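Local coordinates for uncharacterized protein CGL0972 (Corynebacterium glutamicum, PDB 2VQG) that probably forms an anion-selective, alpha-helical porin channel in the corynebacterial outer membrane and can bind zinc ions, at residues A[24-29]-A[81-86]; A[39-44]-A[77-82]; A[46-51]-A[69-74]; A[55-58]-A[62-65]. All blocks are in the same frame, centred on the assembly; numbering follows the deposited sequence.

Interaction 1. Residues A[24-29]-A[81-86]; sequences ILEGGL and CGLVKA. With ZN (zinc ion), chain J.
At the Schellman motif that ends helix 61-80, beside the Cys81-Cys22 disulfide, Leu83 packs against Leu25 and Glu26 of helix 19-31. Leu83 reaches over with both of its methyl groups. Leu83 CD1 settles on the start of the glutamate chain, 3.6 Å from Glu26 CB, and also meets Leu25 CD2 at 4.0 Å. Leu83 CD2 lies beside the carboxylate, 3.5 Å from Glu26 OE1, so one leucine packs along the acid from its root to its end. Glu26 is stretched out: chi1 of 178° sets CG trans to N, and the extended chain carries the carboxylate past Leu83 to a zinc ion bound by Glu26 OE2 at 1.9 Å. Glu26 OE1 stays 3.1 Å from the zinc ion, so the carboxylate binds as a monodentate ligand; two further ligand atoms come from elsewhere in the structure. Leu25 CD2 also touches the disulfide sulfur, with Cys81 SG 3.9 Å away. Positive phi (73°) at Gly82 takes the chain out of helical geometry just before Leu83. Beyond the contact, Leu25 continues onto Leu74 of helix 61-80, while Leu29, one turn further along helix 19-31, packs on Ala78 and on Leu44 of helix 41-52.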
loop_
_atom_site.group_PDB
_atom_site.type_symbol
_atom_site.label_atom_id
_atom_site.label_comp_id
_atom_site.label_asym_id
_atom_site.label_seq_id
_atom_site.Cartn_x
_atom_site.Cartn_y
_atom_site.Cartn_z
ATOM N N ILE A 24 7.176 -3.032 10.817
ATOM C CA ILE A 24 5.930 -3.821 10.859
ATOM C C ILE A 24 5.170 -3.661 9.521
ATOM O O ILE A 24 4.664 -4.636 8.946
ATOM C CB ILE A 24 5.043 -3.370 12.051
ATOM C CG1 ILE A 24 5.746 -3.734 13.358
ATOM C CG2 ILE A 24 3.583 -3.978 11.935
ATOM C CD1 ILE A 24 5.062 -3.133 14.613
ATOM N N LEU A 25 5.077 -2.427 9.042
ATOM C CA LEU A 25 4.438 -2.159 7.762
ATOM C C LEU A 25 5.149 -2.952 6.653
ATOM O O LEU A 25 4.494 -3.605 5.823
ATOM C CB LEU A 25 4.474 -0.661 7.444
ATOM C CG LEU A 25 3.960 -0.247 6.058
ATOM C CD1 LEU A 25 2.485 -0.606 5.928
ATOM C CD2 LEU A 25 4.161 1.253 5.827
ATOM N N GLU A 26 6.483 -2.917 6.661
ATOM C CA GLU A 26 7.249 -3.571 5.571
ATOM C C GLU A 26 7.058 -5.103 5.618
ATOM O O GLU A 26 6.779 -5.722 4.581
ATOM C CB GLU A 26 8.727 -3.217 5.642
ATOM C CG GLU A 26 9.514 -3.946 4.546
ATOM C CD GLU A 26 10.940 -3.502 4.404
ATOM O OE1 GLU A 26 11.530 -2.853 5.297
ATOM O OE2 GLU A 26 11.501 -3.851 3.353
ATOM N N GLY A 27 7.197 -5.699 6.811
ATOM C CA GLY A 27 6.957 -7.147 6.988
ATOM C C GLY A 27 5.545 -7.514 6.530
ATOM O O GLY A 27 5.333 -8.473 5.762
ATOM N N GLY A 28 4.566 -6.730 6.971
ATOM C CA GLY A 28 3.167 -7.044 6.637
ATOM C C GLY A 28 2.890 -6.969 5.132
ATOM O O GLY A 28 2.179 -7.827 4.600
ATOM N N LEU A 29 3.468 -5.975 4.450
ATOM C CA LEU A 29 3.290 -5.836 3.007
ATOM C C LEU A 29 4.026 -6.946 2.243
ATOM O O LEU A 29 3.526 -7.413 1.212
ATOM C CB LEU A 29 3.738 -4.455 2.507
ATOM C CG LEU A 29 2.934 -3.252 3.073
ATOM C CD1 LEU A 29 3.582 -1.977 2.579
ATOM C CD2 LEU A 29 1.470 -3.288 2.667
ATOM N N CYS A 81 7.895 5.651 4.748
ATOM C CA CYS A 81 8.721 4.685 5.483
ATOM C C CYS A 81 9.981 4.238 4.722
ATOM O O CYS A 81 10.725 3.387 5.222
ATOM C CB CYS A 81 7.883 3.435 5.874
ATOM S SG CYS A 81 6.895 3.651 7.335
ATOM N N GLY A 82 10.174 4.787 3.521
ATOM C CA GLY A 82 11.322 4.493 2.644
ATOM C C GLY A 82 11.293 3.134 1.970
ATOM O O GLY A 82 12.344 2.618 1.578
ATOM N N LEU A 83 10.087 2.571 1.805
ATOM C CA LEU A 83 9.906 1.215 1.287
ATOM C C LEU A 83 9.731 1.130 -0.232
ATOM O O LEU A 83 9.943 0.069 -0.826
ATOM C CB LEU A 83 8.702 0.555 1.997
ATOM C CG LEU A 83 8.711 0.599 3.531
ATOM C CD1 LEU A 83 7.499 -0.127 4.140
ATOM C CD2 LEU A 83 10.036 0.026 4.096
ATOM N N VAL A 84 9.341 2.236 -0.855
ATOM C CA VAL A 84 9.135 2.317 -2.298
ATOM C C VAL A 84 9.644 3.662 -2.814
ATOM O O VAL A 84 9.792 4.612 -2.035
ATOM C CB VAL A 84 7.637 2.123 -2.707
ATOM C CG1 VAL A 84 7.147 0.705 -2.353
ATOM C CG2 VAL A 84 6.735 3.171 -2.079
ATOM N N LYS A 85 9.904 3.721 -4.119
ATOM C CA LYS A 85 10.358 4.937 -4.803
ATOM C C LYS A 85 9.219 5.898 -5.148
ATOM O O LYS A 85 8.098 5.469 -5.452
ATOM C CB LYS A 85 11.091 4.563 -6.097
ATOM C CG LYS A 85 12.338 3.709 -5.913
ATOM C CD LYS A 85 13.063 3.494 -7.252
ATOM C CE LYS A 85 12.422 2.371 -8.048
ATOM N NZ LYS A 85 13.149 2.062 -9.311
ATOM N N ALA A 86 9.522 7.199 -5.127
ATOM C CA ALA A 86 8.588 8.243 -5.593
ATOM C C ALA A 86 8.331 8.172 -7.129
ATOM O O ALA A 86 9.222 7.629 -7.847
ATOM C CB ALA A 86 9.159 9.626 -5.233
HETATM ZN ZN ZN J . 13.392 -3.740 3.022
#

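Interaction 2. Residues A[39-44]-A[77-82]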
loop_
_atom_site.group_PDB
_atom_site.type_symbol
_atom_site.label_atom_id
_atom_site.label_comp_id
_atom_site.label_asym_id
_atom_site.label_seq_id
_atom_site.Cartn_x
_atom_site.Cartn_y
_atom_site.Cartn_z
ATOM N N GLN A 39 10.402 -1.171 -6.391
ATOM C CA GLN A 39 9.032 -0.863 -6.671
ATOM C C GLN A 39 8.799 0.632 -6.522
ATOM O O GLN A 39 9.319 1.265 -5.600
ATOM C CB GLN A 39 8.143 -1.643 -5.707
ATOM C CG GLN A 39 6.768 -1.923 -6.202
ATOM C CD GLN A 39 5.960 -2.706 -5.179
ATOM O OE1 GLN A 39 6.303 -2.723 -3.998
ATOM N NE2 GLN A 39 4.883 -3.357 -5.629
ATOM N N TYR A 40 8.027 1.188 -7.449
ATOM C CA TYR A 40 7.551 2.557 -7.343
ATOM C C TYR A 40 6.295 2.605 -6.509
ATOM O O TYR A 40 5.587 1.596 -6.406
ATOM C CB TYR A 40 7.261 3.112 -8.733
ATOM C CG TYR A 40 8.533 3.422 -9.486
ATOM C CD1 TYR A 40 9.301 4.532 -9.148
ATOM C CD2 TYR A 40 8.976 2.598 -10.517
ATOM C CE1 TYR A 40 10.473 4.820 -9.810
ATOM C CE2 TYR A 40 10.157 2.883 -11.201
ATOM C CZ TYR A 40 10.904 3.995 -10.838
ATOM O OH TYR A 40 12.086 4.297 -11.505
ATOM N N ASN A 41 6.006 3.775 -5.940
ATOM C CA ASN A 41 4.761 4.003 -5.198
ATOM C C ASN A 41 3.543 3.473 -5.977
ATOM O O ASN A 41 2.765 2.653 -5.465
ATOM C CB ASN A 41 4.622 5.506 -4.865
ATOM C CG ASN A 41 3.301 5.849 -4.171
ATOM O OD1 ASN A 41 2.218 5.446 -4.619
ATOM N ND2 ASN A 41 3.382 6.622 -3.092
ATOM N N ARG A 42 3.412 3.917 -7.226
ATOM C CA ARG A 42 2.273 3.541 -8.064
ATOM C C ARG A 42 2.078 2.027 -8.176
ATOM O O ARG A 42 0.942 1.539 -8.129
ATOM C CB ARG A 42 2.425 4.159 -9.464
ATOM C CG ARG A 42 1.125 4.223 -10.246
ATOM C CD ARG A 42 1.334 4.715 -11.675
ATOM N NE ARG A 42 1.270 6.176 -11.808
ATOM C CZ ARG A 42 2.308 6.970 -12.101
ATOM N NH1 ARG A 42 3.519 6.458 -12.287
ATOM N NH2 ARG A 42 2.134 8.285 -12.214
ATOM N N GLU A 43 3.182 1.297 -8.322
ATOM C CA GLU A 43 3.162 -0.168 -8.460
ATOM C C GLU A 43 2.675 -0.856 -7.188
ATOM O O GLU A 43 1.873 -1.794 -7.241
ATOM C CB GLU A 43 4.547 -0.699 -8.801
ATOM C CG GLU A 43 5.060 -0.226 -10.167
ATOM C CD GLU A 43 6.473 -0.706 -10.483
ATOM O OE1 GLU A 43 7.311 -0.860 -9.554
ATOM O OE2 GLU A 43 6.742 -0.927 -11.688
ATOM N N LEU A 44 3.168 -0.387 -6.046
ATOM C CA LEU A 44 2.660 -0.917 -4.772
ATOM C C LEU A 44 1.155 -0.657 -4.610
ATOM O O LEU A 44 0.409 -1.544 -4.177
ATOM C CB LEU A 44 3.449 -0.343 -3.577
ATOM C CG LEU A 44 2.926 -0.704 -2.172
ATOM C CD1 LEU A 44 2.871 -2.213 -1.952
ATOM C CD2 LEU A 44 3.788 -0.055 -1.076
ATOM N N ARG A 77 2.101 5.796 2.681
ATOM C CA ARG A 77 2.720 5.547 3.979
ATOM C C ARG A 77 3.988 4.696 3.840
ATOM O O ARG A 77 4.988 4.968 4.516
ATOM C CB ARG A 77 1.709 4.972 4.982
ATOM C CG ARG A 77 0.489 5.893 5.129
ATOM C CD ARG A 77 -0.422 5.546 6.302
ATOM N NE ARG A 77 -1.197 4.326 6.094
ATOM C CZ ARG A 77 -2.399 4.264 5.515
ATOM N NH1 ARG A 77 -3.001 5.354 5.055
ATOM N NH2 ARG A 77 -3.005 3.094 5.407
ATOM N N ALA A 78 3.957 3.712 2.942
ATOM C CA ALA A 78 5.142 2.927 2.617
ATOM C C ALA A 78 6.287 3.787 2.063
ATOM O O ALA A 78 7.452 3.588 2.424
ATOM C CB ALA A 78 4.800 1.846 1.656
ATOM N N GLN A 79 5.962 4.745 1.205
ATOM C CA GLN A 79 6.995 5.624 0.649
ATOM C C GLN A 79 7.628 6.464 1.746
ATOM O O GLN A 79 8.859 6.611 1.801
ATOM C CB GLN A 79 6.431 6.510 -0.461
ATOM C CG GLN A 79 7.508 7.334 -1.148
ATOM C CD GLN A 79 6.948 8.292 -2.175
ATOM O OE1 GLN A 79 5.962 7.982 -2.850
ATOM N NE2 GLN A 79 7.585 9.463 -2.313
ATOM N N THR A 80 6.790 6.994 2.637
ATOM C CA THR A 80 7.268 7.773 3.776
ATOM C C THR A 80 8.222 6.935 4.618
ATOM O O THR A 80 9.257 7.438 5.093
ATOM C CB THR A 80 6.094 8.318 4.620
ATOM O OG1 THR A 80 5.246 9.112 3.767
ATOM C CG2 THR A 80 6.612 9.219 5.739
ATOM N N CYS A 81 7.895 5.651 4.748
ATOM C CA CYS A 81 8.721 4.685 5.483
ATOM C C CYS A 81 9.981 4.238 4.722
ATOM O O CYS A 81 10.725 3.387 5.222
ATOM C CB CYS A 81 7.883 3.435 5.874
ATOM S SG CYS A 81 6.895 3.651 7.335
ATOM N N GLY A 82 10.174 4.787 3.521
ATOM C CA GLY A 82 11.322 4.493 2.644
ATOM C C GLY A 82 11.293 3.134 1.970
ATOM O O GLY A 82 12.344 2.618 1.578
#
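Ala78 is the first residue of 77-82 to meet the other segment: its CB presses on Leu44 CD2 at 3.5 Å, closer than usual for two methyl carbons. The small alanine lets the start of helix 41-52 come close to the last turns of helix 61-80, and Leu44, with CG anti to its N (chi1 174°), places its CD2 branch against the alanine methyl. Gln79 follows with a polar contact. Its extended chain brings OE1 to the amide of Asn41, where Asn41 ND2 donates a hydrogen bond of 2.9 Å to Gln79 OE1 with an N-H...O angle of 155°. The two amide planes stand 89° apart, and the donor is tilted a little from the carbonyl plane of Gln79. Asn41 CB lies 3.5 Å from Gln79 OE1, so the glutamine oxygen rests against the base of the asparagine as well as its amide. Asn41 ND2 also donates to Asp76 OD1, one turn earlier on helix 61-80, and thus links two acceptors of that helix. After Thr80, the helix closes at Gly82 in a Schellman motif. On the opposing segment, Tyr40 holds the N-cap position, and Tyr40 N donates a hydrogen bond to Glu43 OE1 from above the carboxylate plane. Leu29 of helix 19-31 touches both Leu44 and Ala78, while Val84, in the loop after helix 61-80, packs on Leu44 and Gln79.

Interaction 3. Residues A[46-51]-A[69-74]; sequences EAIAAK and DQAAAL. With ZN (zinc ion), chain P; ZN (zinc ion), chain L.
Apolar packing joins 46-51 to 69-74, with Ala71 as the small residue set against Ile48 and Ala49. Ala71 CB lies 3.6 Å from Ile48 CG2 and the same distance from the backbone at Ala49 N, so this methyl sits directly on the neighbouring helix. Ala49 CB adds a methyl-to-methyl contact with Ala71 CB at 4.0 Å. Ile48 divides its work between two branches. CG2 faces Ala71, whereas CG1, anti to the carbonyl carbon (chi1 -66°), brings Ile48 CD1 to 4.0 Å from Leu74 CD2. The two larger side chains cross at about a right angle.

The helix geometry fits this packing. The segment axes approach to 8.2 Å with an angle of 142° between their directions, an antiparallel but distinctly splayed pair, and Ile48 and Ala71 have the nearest CA atoms. Alanine at the closest point permits such an approach, and Ile48 and Leu74 meet beside it.

Metal coordination belongs to Asp69, which takes no part in the packing. Asp69 OD2 binds one zinc ion at 2.0 Å and takes part with Asp69 OD1 in a long two-oxygen contact to the other, at 2.5 and 2.6 Å. Asp65, one turn earlier, binds both ions too. Nearby, Asn67 donates from ND2 to the carbonyl oxygen of Ala49.

The chemistry is therefore divided: between 46-51 and 69-74 the contact is apolar, supplemented next door by the Asn67 to Ala49 O hydrogen bond, while the carboxylates of Asp65 and Asp69 hold the zinc ions away from this interface.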
loop_
_atom_site.group_PDB
_atom_site.type_symbol
_atom_site.label_atom_id
_atom_site.label_comp_id
_atom_site.label_asym_id
_atom_site.label_seq_id
_atom_site.Cartn_x
_atom_site.Cartn_y
_atom_site.Cartn_z
ATOM N N GLU A 46 -1.057 -0.278 -6.859
ATOM C CA GLU A 46 -1.770 -1.167 -7.783
ATOM C C GLU A 46 -1.816 -2.590 -7.282
ATOM O O GLU A 46 -2.836 -3.271 -7.421
ATOM C CB GLU A 46 -1.126 -1.141 -9.161
ATOM C CG GLU A 46 -1.331 0.172 -9.835
ATOM C CD GLU A 46 -0.890 0.166 -11.278
ATOM O OE1 GLU A 46 0.034 -0.610 -11.648
ATOM O OE2 GLU A 46 -1.469 0.967 -12.036
ATOM N N ALA A 47 -0.708 -3.037 -6.696
ATOM C CA ALA A 47 -0.644 -4.375 -6.153
ATOM C C ALA A 47 -1.580 -4.542 -4.956
ATOM O O ALA A 47 -2.259 -5.580 -4.839
ATOM C CB ALA A 47 0.797 -4.754 -5.801
ATOM N N ILE A 48 -1.622 -3.536 -4.073
ATOM C CA ILE A 48 -2.557 -3.567 -2.931
ATOM C C ILE A 48 -4.014 -3.610 -3.437
ATOM O O ILE A 48 -4.819 -4.461 -3.015
ATOM C CB ILE A 48 -2.349 -2.356 -1.992
ATOM C CG1 ILE A 48 -0.964 -2.442 -1.326
ATOM C CG2 ILE A 48 -3.488 -2.302 -0.915
ATOM C CD1 ILE A 48 -0.546 -1.139 -0.595
ATOM N N ALA A 49 -4.336 -2.725 -4.377
ATOM C CA ALA A 49 -5.700 -2.679 -4.934
ATOM C C ALA A 49 -6.116 -4.020 -5.549
ATOM O O ALA A 49 -7.249 -4.473 -5.375
ATOM C CB ALA A 49 -5.809 -1.540 -6.006
ATOM N N ALA A 50 -5.204 -4.644 -6.285
ATOM C CA ALA A 50 -5.499 -5.920 -6.927
ATOM C C ALA A 50 -5.874 -6.970 -5.871
ATOM O O ALA A 50 -6.843 -7.723 -6.051
ATOM C CB ALA A 50 -4.342 -6.375 -7.745
ATOM N N LYS A 51 -5.125 -6.994 -4.762
ATOM C CA LYS A 51 -5.402 -7.962 -3.696
ATOM C C LYS A 51 -6.636 -7.582 -2.860
ATOM O O LYS A 51 -7.218 -8.446 -2.179
ATOM C CB LYS A 51 -4.186 -8.130 -2.780
ATOM C CG LYS A 51 -2.934 -8.680 -3.459
ATOM C CD LYS A 51 -3.130 -10.095 -3.924
ATOM C CE LYS A 51 -1.812 -10.692 -4.474
ATOM N NZ LYS A 51 -0.955 -11.195 -3.380
ATOM N N ASP A 69 -8.501 4.089 -3.267
ATOM C CA ASP A 69 -8.086 5.206 -2.400
ATOM C C ASP A 69 -7.264 4.757 -1.194
ATOM O O ASP A 69 -6.279 5.411 -0.847
ATOM C CB ASP A 69 -9.285 6.001 -1.921
ATOM C CG ASP A 69 -9.952 6.750 -3.034
ATOM O OD1 ASP A 69 -9.309 6.946 -4.096
ATOM O OD2 ASP A 69 -11.128 7.132 -2.852
ATOM N N GLN A 70 -7.683 3.677 -0.547
ATOM C CA GLN A 70 -6.938 3.153 0.595
ATOM C C GLN A 70 -5.625 2.497 0.173
ATOM O O GLN A 70 -4.624 2.618 0.892
ATOM C CB GLN A 70 -7.795 2.232 1.456
ATOM C CG GLN A 70 -8.995 2.953 2.076
ATOM C CD GLN A 70 -8.609 4.143 2.959
ATOM O OE1 GLN A 70 -7.630 4.095 3.710
ATOM N NE2 GLN A 70 -9.400 5.206 2.883
ATOM N N ALA A 71 -5.603 1.867 -1.006
ATOM C CA ALA A 71 -4.364 1.314 -1.551
ATOM C C ALA A 71 -3.361 2.455 -1.797
ATOM O O ALA A 71 -2.173 2.353 -1.441
ATOM C CB ALA A 71 -4.639 0.554 -2.851
ATOM N N ALA A 72 -3.858 3.548 -2.377
ATOM C CA ALA A 72 -3.018 4.724 -2.646
ATOM C C ALA A 72 -2.455 5.289 -1.350
ATOM O O ALA A 72 -1.255 5.597 -1.273
ATOM C CB ALA A 72 -3.803 5.801 -3.403
ATOM N N ALA A 73 -3.318 5.436 -0.343
ATOM C CA ALA A 73 -2.910 5.976 0.956
ATOM C C ALA A 73 -1.883 5.094 1.648
ATOM O O ALA A 73 -0.947 5.603 2.276
ATOM C CB ALA A 73 -4.123 6.173 1.857
ATOM N N LEU A 74 -2.063 3.775 1.553
ATOM C CA LEU A 74 -1.131 2.842 2.186
ATOM C C LEU A 74 0.236 2.863 1.477
ATOM O O LEU A 74 1.292 2.820 2.131
ATOM C CB LEU A 74 -1.763 1.439 2.257
ATOM C CG LEU A 74 -1.062 0.365 3.084
ATOM C CD1 LEU A 74 -0.712 0.837 4.488
ATOM C CD2 LEU A 74 -1.940 -0.926 3.113
HETATM ZN ZN ZN P . -11.415 7.980 -5.197
HETATM ZN ZN ZN L . -12.744 8.330 -3.204
#

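Interaction 4. Residues A[55-58]-A[62-65]; sequences FWTT and QIGD. With ZN (zinc ion), chain P; ZN (zinc ion), chain L.
Ile63 and Thr57 cross at about a right angle where helix 55-59 meets the start of helix 61-80. Ile63 lies against the backbone of Trp56: Ile63 CB is 3.6 Å from Trp56 O, and Ile63 CG2 is 3.9 Å from Trp56 CB. Trp56 therefore contributes its carbonyl and CB to the contact, while its indole leads away. Phe55 CD2 lies over the centre of the Trp56 indole, 3.6 Å above its plane, and Trp56 CD2 in turn sits in plane at the edge of the phenyl ring; the two rings thus meet edge against face. Thr57 turns its methyl to the other helix. With OG1 between the backbone N and the carbonyl carbon (chi1 59°), Thr57 CG2 comes to 3.9 Å from Ile63 O and 4.0 Å from Ile63 CG2, while Thr57 OG1 accepts a hydrogen bond from Gly54 N. Gly64 meets Thr57 through its backbone, Gly64 N lying 3.9 Å from Thr57 CA. The carboxylate of Asp65 points away from this packing; in the conformer described, it bridges two zinc ions, Asp65 OD1 binding one and Asp65 OD2 the other, each at 2.2 Å. Asp69, one turn further along helix 61-80, binds the same ions. The contact lies in the tight turn where the short helix 55-59 gives way to the start of helix 61-80, just after helix 41-52 in the chain.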
loop_
_atom_site.group_PDB
_atom_site.type_symbol
_atom_site.label_atom_id
_atom_site.label_comp_id
_atom_site.label_asym_id
_atom_site.label_seq_id
_atom_site.Cartn_x
_atom_site.Cartn_y
_atom_site.Cartn_z
ATOM N N PHE A 55 -15.711 -9.718 -4.098
ATOM C CA PHE A 55 -17.131 -9.571 -4.314
ATOM C C PHE A 55 -17.604 -8.109 -4.229
ATOM O O PHE A 55 -18.276 -7.585 -5.157
ATOM C CB PHE A 55 -17.916 -10.454 -3.337
ATOM C CG PHE A 55 -19.387 -10.445 -3.602
ATOM C CD1 PHE A 55 -19.931 -11.348 -4.515
ATOM C CD2 PHE A 55 -20.225 -9.498 -2.992
ATOM C CE1 PHE A 55 -21.302 -11.338 -4.789
ATOM C CE2 PHE A 55 -21.599 -9.491 -3.264
ATOM C CZ PHE A 55 -22.128 -10.406 -4.165
ATOM N N TRP A 56 -17.243 -7.427 -3.155
ATOM C CA TRP A 56 -17.833 -6.075 -2.903
ATOM C C TRP A 56 -17.298 -4.998 -3.836
ATOM O O TRP A 56 -18.051 -4.080 -4.223
ATOM C CB TRP A 56 -17.711 -5.666 -1.422
ATOM C CG TRP A 56 -18.391 -6.683 -0.522
ATOM C CD1 TRP A 56 -17.775 -7.608 0.315
ATOM C CD2 TRP A 56 -19.798 -6.935 -0.422
ATOM N NE1 TRP A 56 -18.726 -8.363 0.943
ATOM C CE2 TRP A 56 -19.970 -7.991 0.508
ATOM C CE3 TRP A 56 -20.932 -6.358 -1.012
ATOM C CZ2 TRP A 56 -21.233 -8.485 0.862
ATOM C CZ3 TRP A 56 -22.201 -6.859 -0.668
ATOM C CH2 TRP A 56 -22.335 -7.918 0.256
ATOM N N THR A 57 -16.017 -5.092 -4.210
ATOM C CA THR A 57 -15.453 -4.091 -5.132
ATOM C C THR A 57 -16.036 -4.250 -6.506
ATOM O O THR A 57 -16.220 -3.251 -7.238
ATOM C CB THR A 57 -13.915 -4.138 -5.246
ATOM O OG1 THR A 57 -13.509 -5.447 -5.695
ATOM C CG2 THR A 57 -13.275 -3.788 -3.920
ATOM N N THR A 58 -16.345 -5.479 -6.879
ATOM C CA THR A 58 -16.949 -5.724 -8.190
ATOM C C THR A 58 -18.381 -5.137 -8.243
ATOM O O THR A 58 -18.758 -4.458 -9.210
ATOM C CB THR A 58 -16.958 -7.228 -8.554
ATOM O OG1 THR A 58 -17.740 -7.959 -7.612
ATOM C CG2 THR A 58 -15.548 -7.825 -8.582
ATOM N N GLN A 62 -18.551 2.433 -5.268
ATOM C CA GLN A 62 -18.051 3.142 -4.080
ATOM C C GLN A 62 -17.036 2.307 -3.304
ATOM O O GLN A 62 -16.106 2.844 -2.694
ATOM C CB GLN A 62 -19.201 3.563 -3.167
ATOM C CG GLN A 62 -19.901 2.420 -2.440
ATOM C CD GLN A 62 -21.091 2.902 -1.638
ATOM O OE1 GLN A 62 -20.928 3.653 -0.654
ATOM N NE2 GLN A 62 -22.298 2.477 -2.055
ATOM N N ILE A 63 -17.226 0.994 -3.327
ATOM C CA ILE A 63 -16.292 0.077 -2.659
ATOM C C ILE A 63 -15.031 -0.100 -3.509
ATOM O O ILE A 63 -13.918 -0.110 -2.971
ATOM C CB ILE A 63 -16.971 -1.280 -2.320
ATOM C CG1 ILE A 63 -18.297 -1.083 -1.567
ATOM C CG2 ILE A 63 -16.015 -2.198 -1.515
ATOM C CD1 ILE A 63 -18.229 -0.295 -0.244
ATOM N N GLY A 64 -15.194 -0.227 -4.830
ATOM C CA GLY A 64 -14.055 -0.218 -5.738
ATOM C C GLY A 64 -13.210 1.032 -5.522
ATOM O O GLY A 64 -11.969 0.972 -5.474
ATOM N N ASP A 65 -13.875 2.173 -5.386
ATOM C CA ASP A 65 -13.180 3.430 -5.187
ATOM C C ASP A 65 -12.462 3.476 -3.836
ATOM O O ASP A 65 -11.306 3.922 -3.750
ATOM C CB ASP A 65 -14.137 4.615 -5.304
ATOM C CG ASP A 65 -13.429 5.934 -5.110
ATOM O OD1 ASP A 65 -12.463 6.206 -5.857
ATOM O OD2 ASP A 65 -13.812 6.690 -4.193
HETATM ZN ZN ZN P . -11.415 7.980 -5.197
HETATM ZN ZN ZN L . -12.744 8.330 -3.204
#

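Helix 61-80 serves interactions 2, 3 and 4, and the loop after it serves interaction 1. Along the chain the contacts are nested: interaction 4 lies inside the loop closed by interaction 3, which lies inside interaction 2, and interactions 1 and 2 end on the same stretch, sharing Cys81 and Gly82. Their centres are about 6 Å apart, and Lys85 O lies 2.7 Å from Asn41 N, a probable hydrogen bond. Centre to centre, interaction 3 is about 11 Å from interaction 2 and about 12 Å from interaction 4, with which it shares two zinc ions. Interactions 1 and 4 lie about 25 Å apart on opposite sides of the chain's centre, so this long helix links the other helices of the single chain into an elongated all-helical fold.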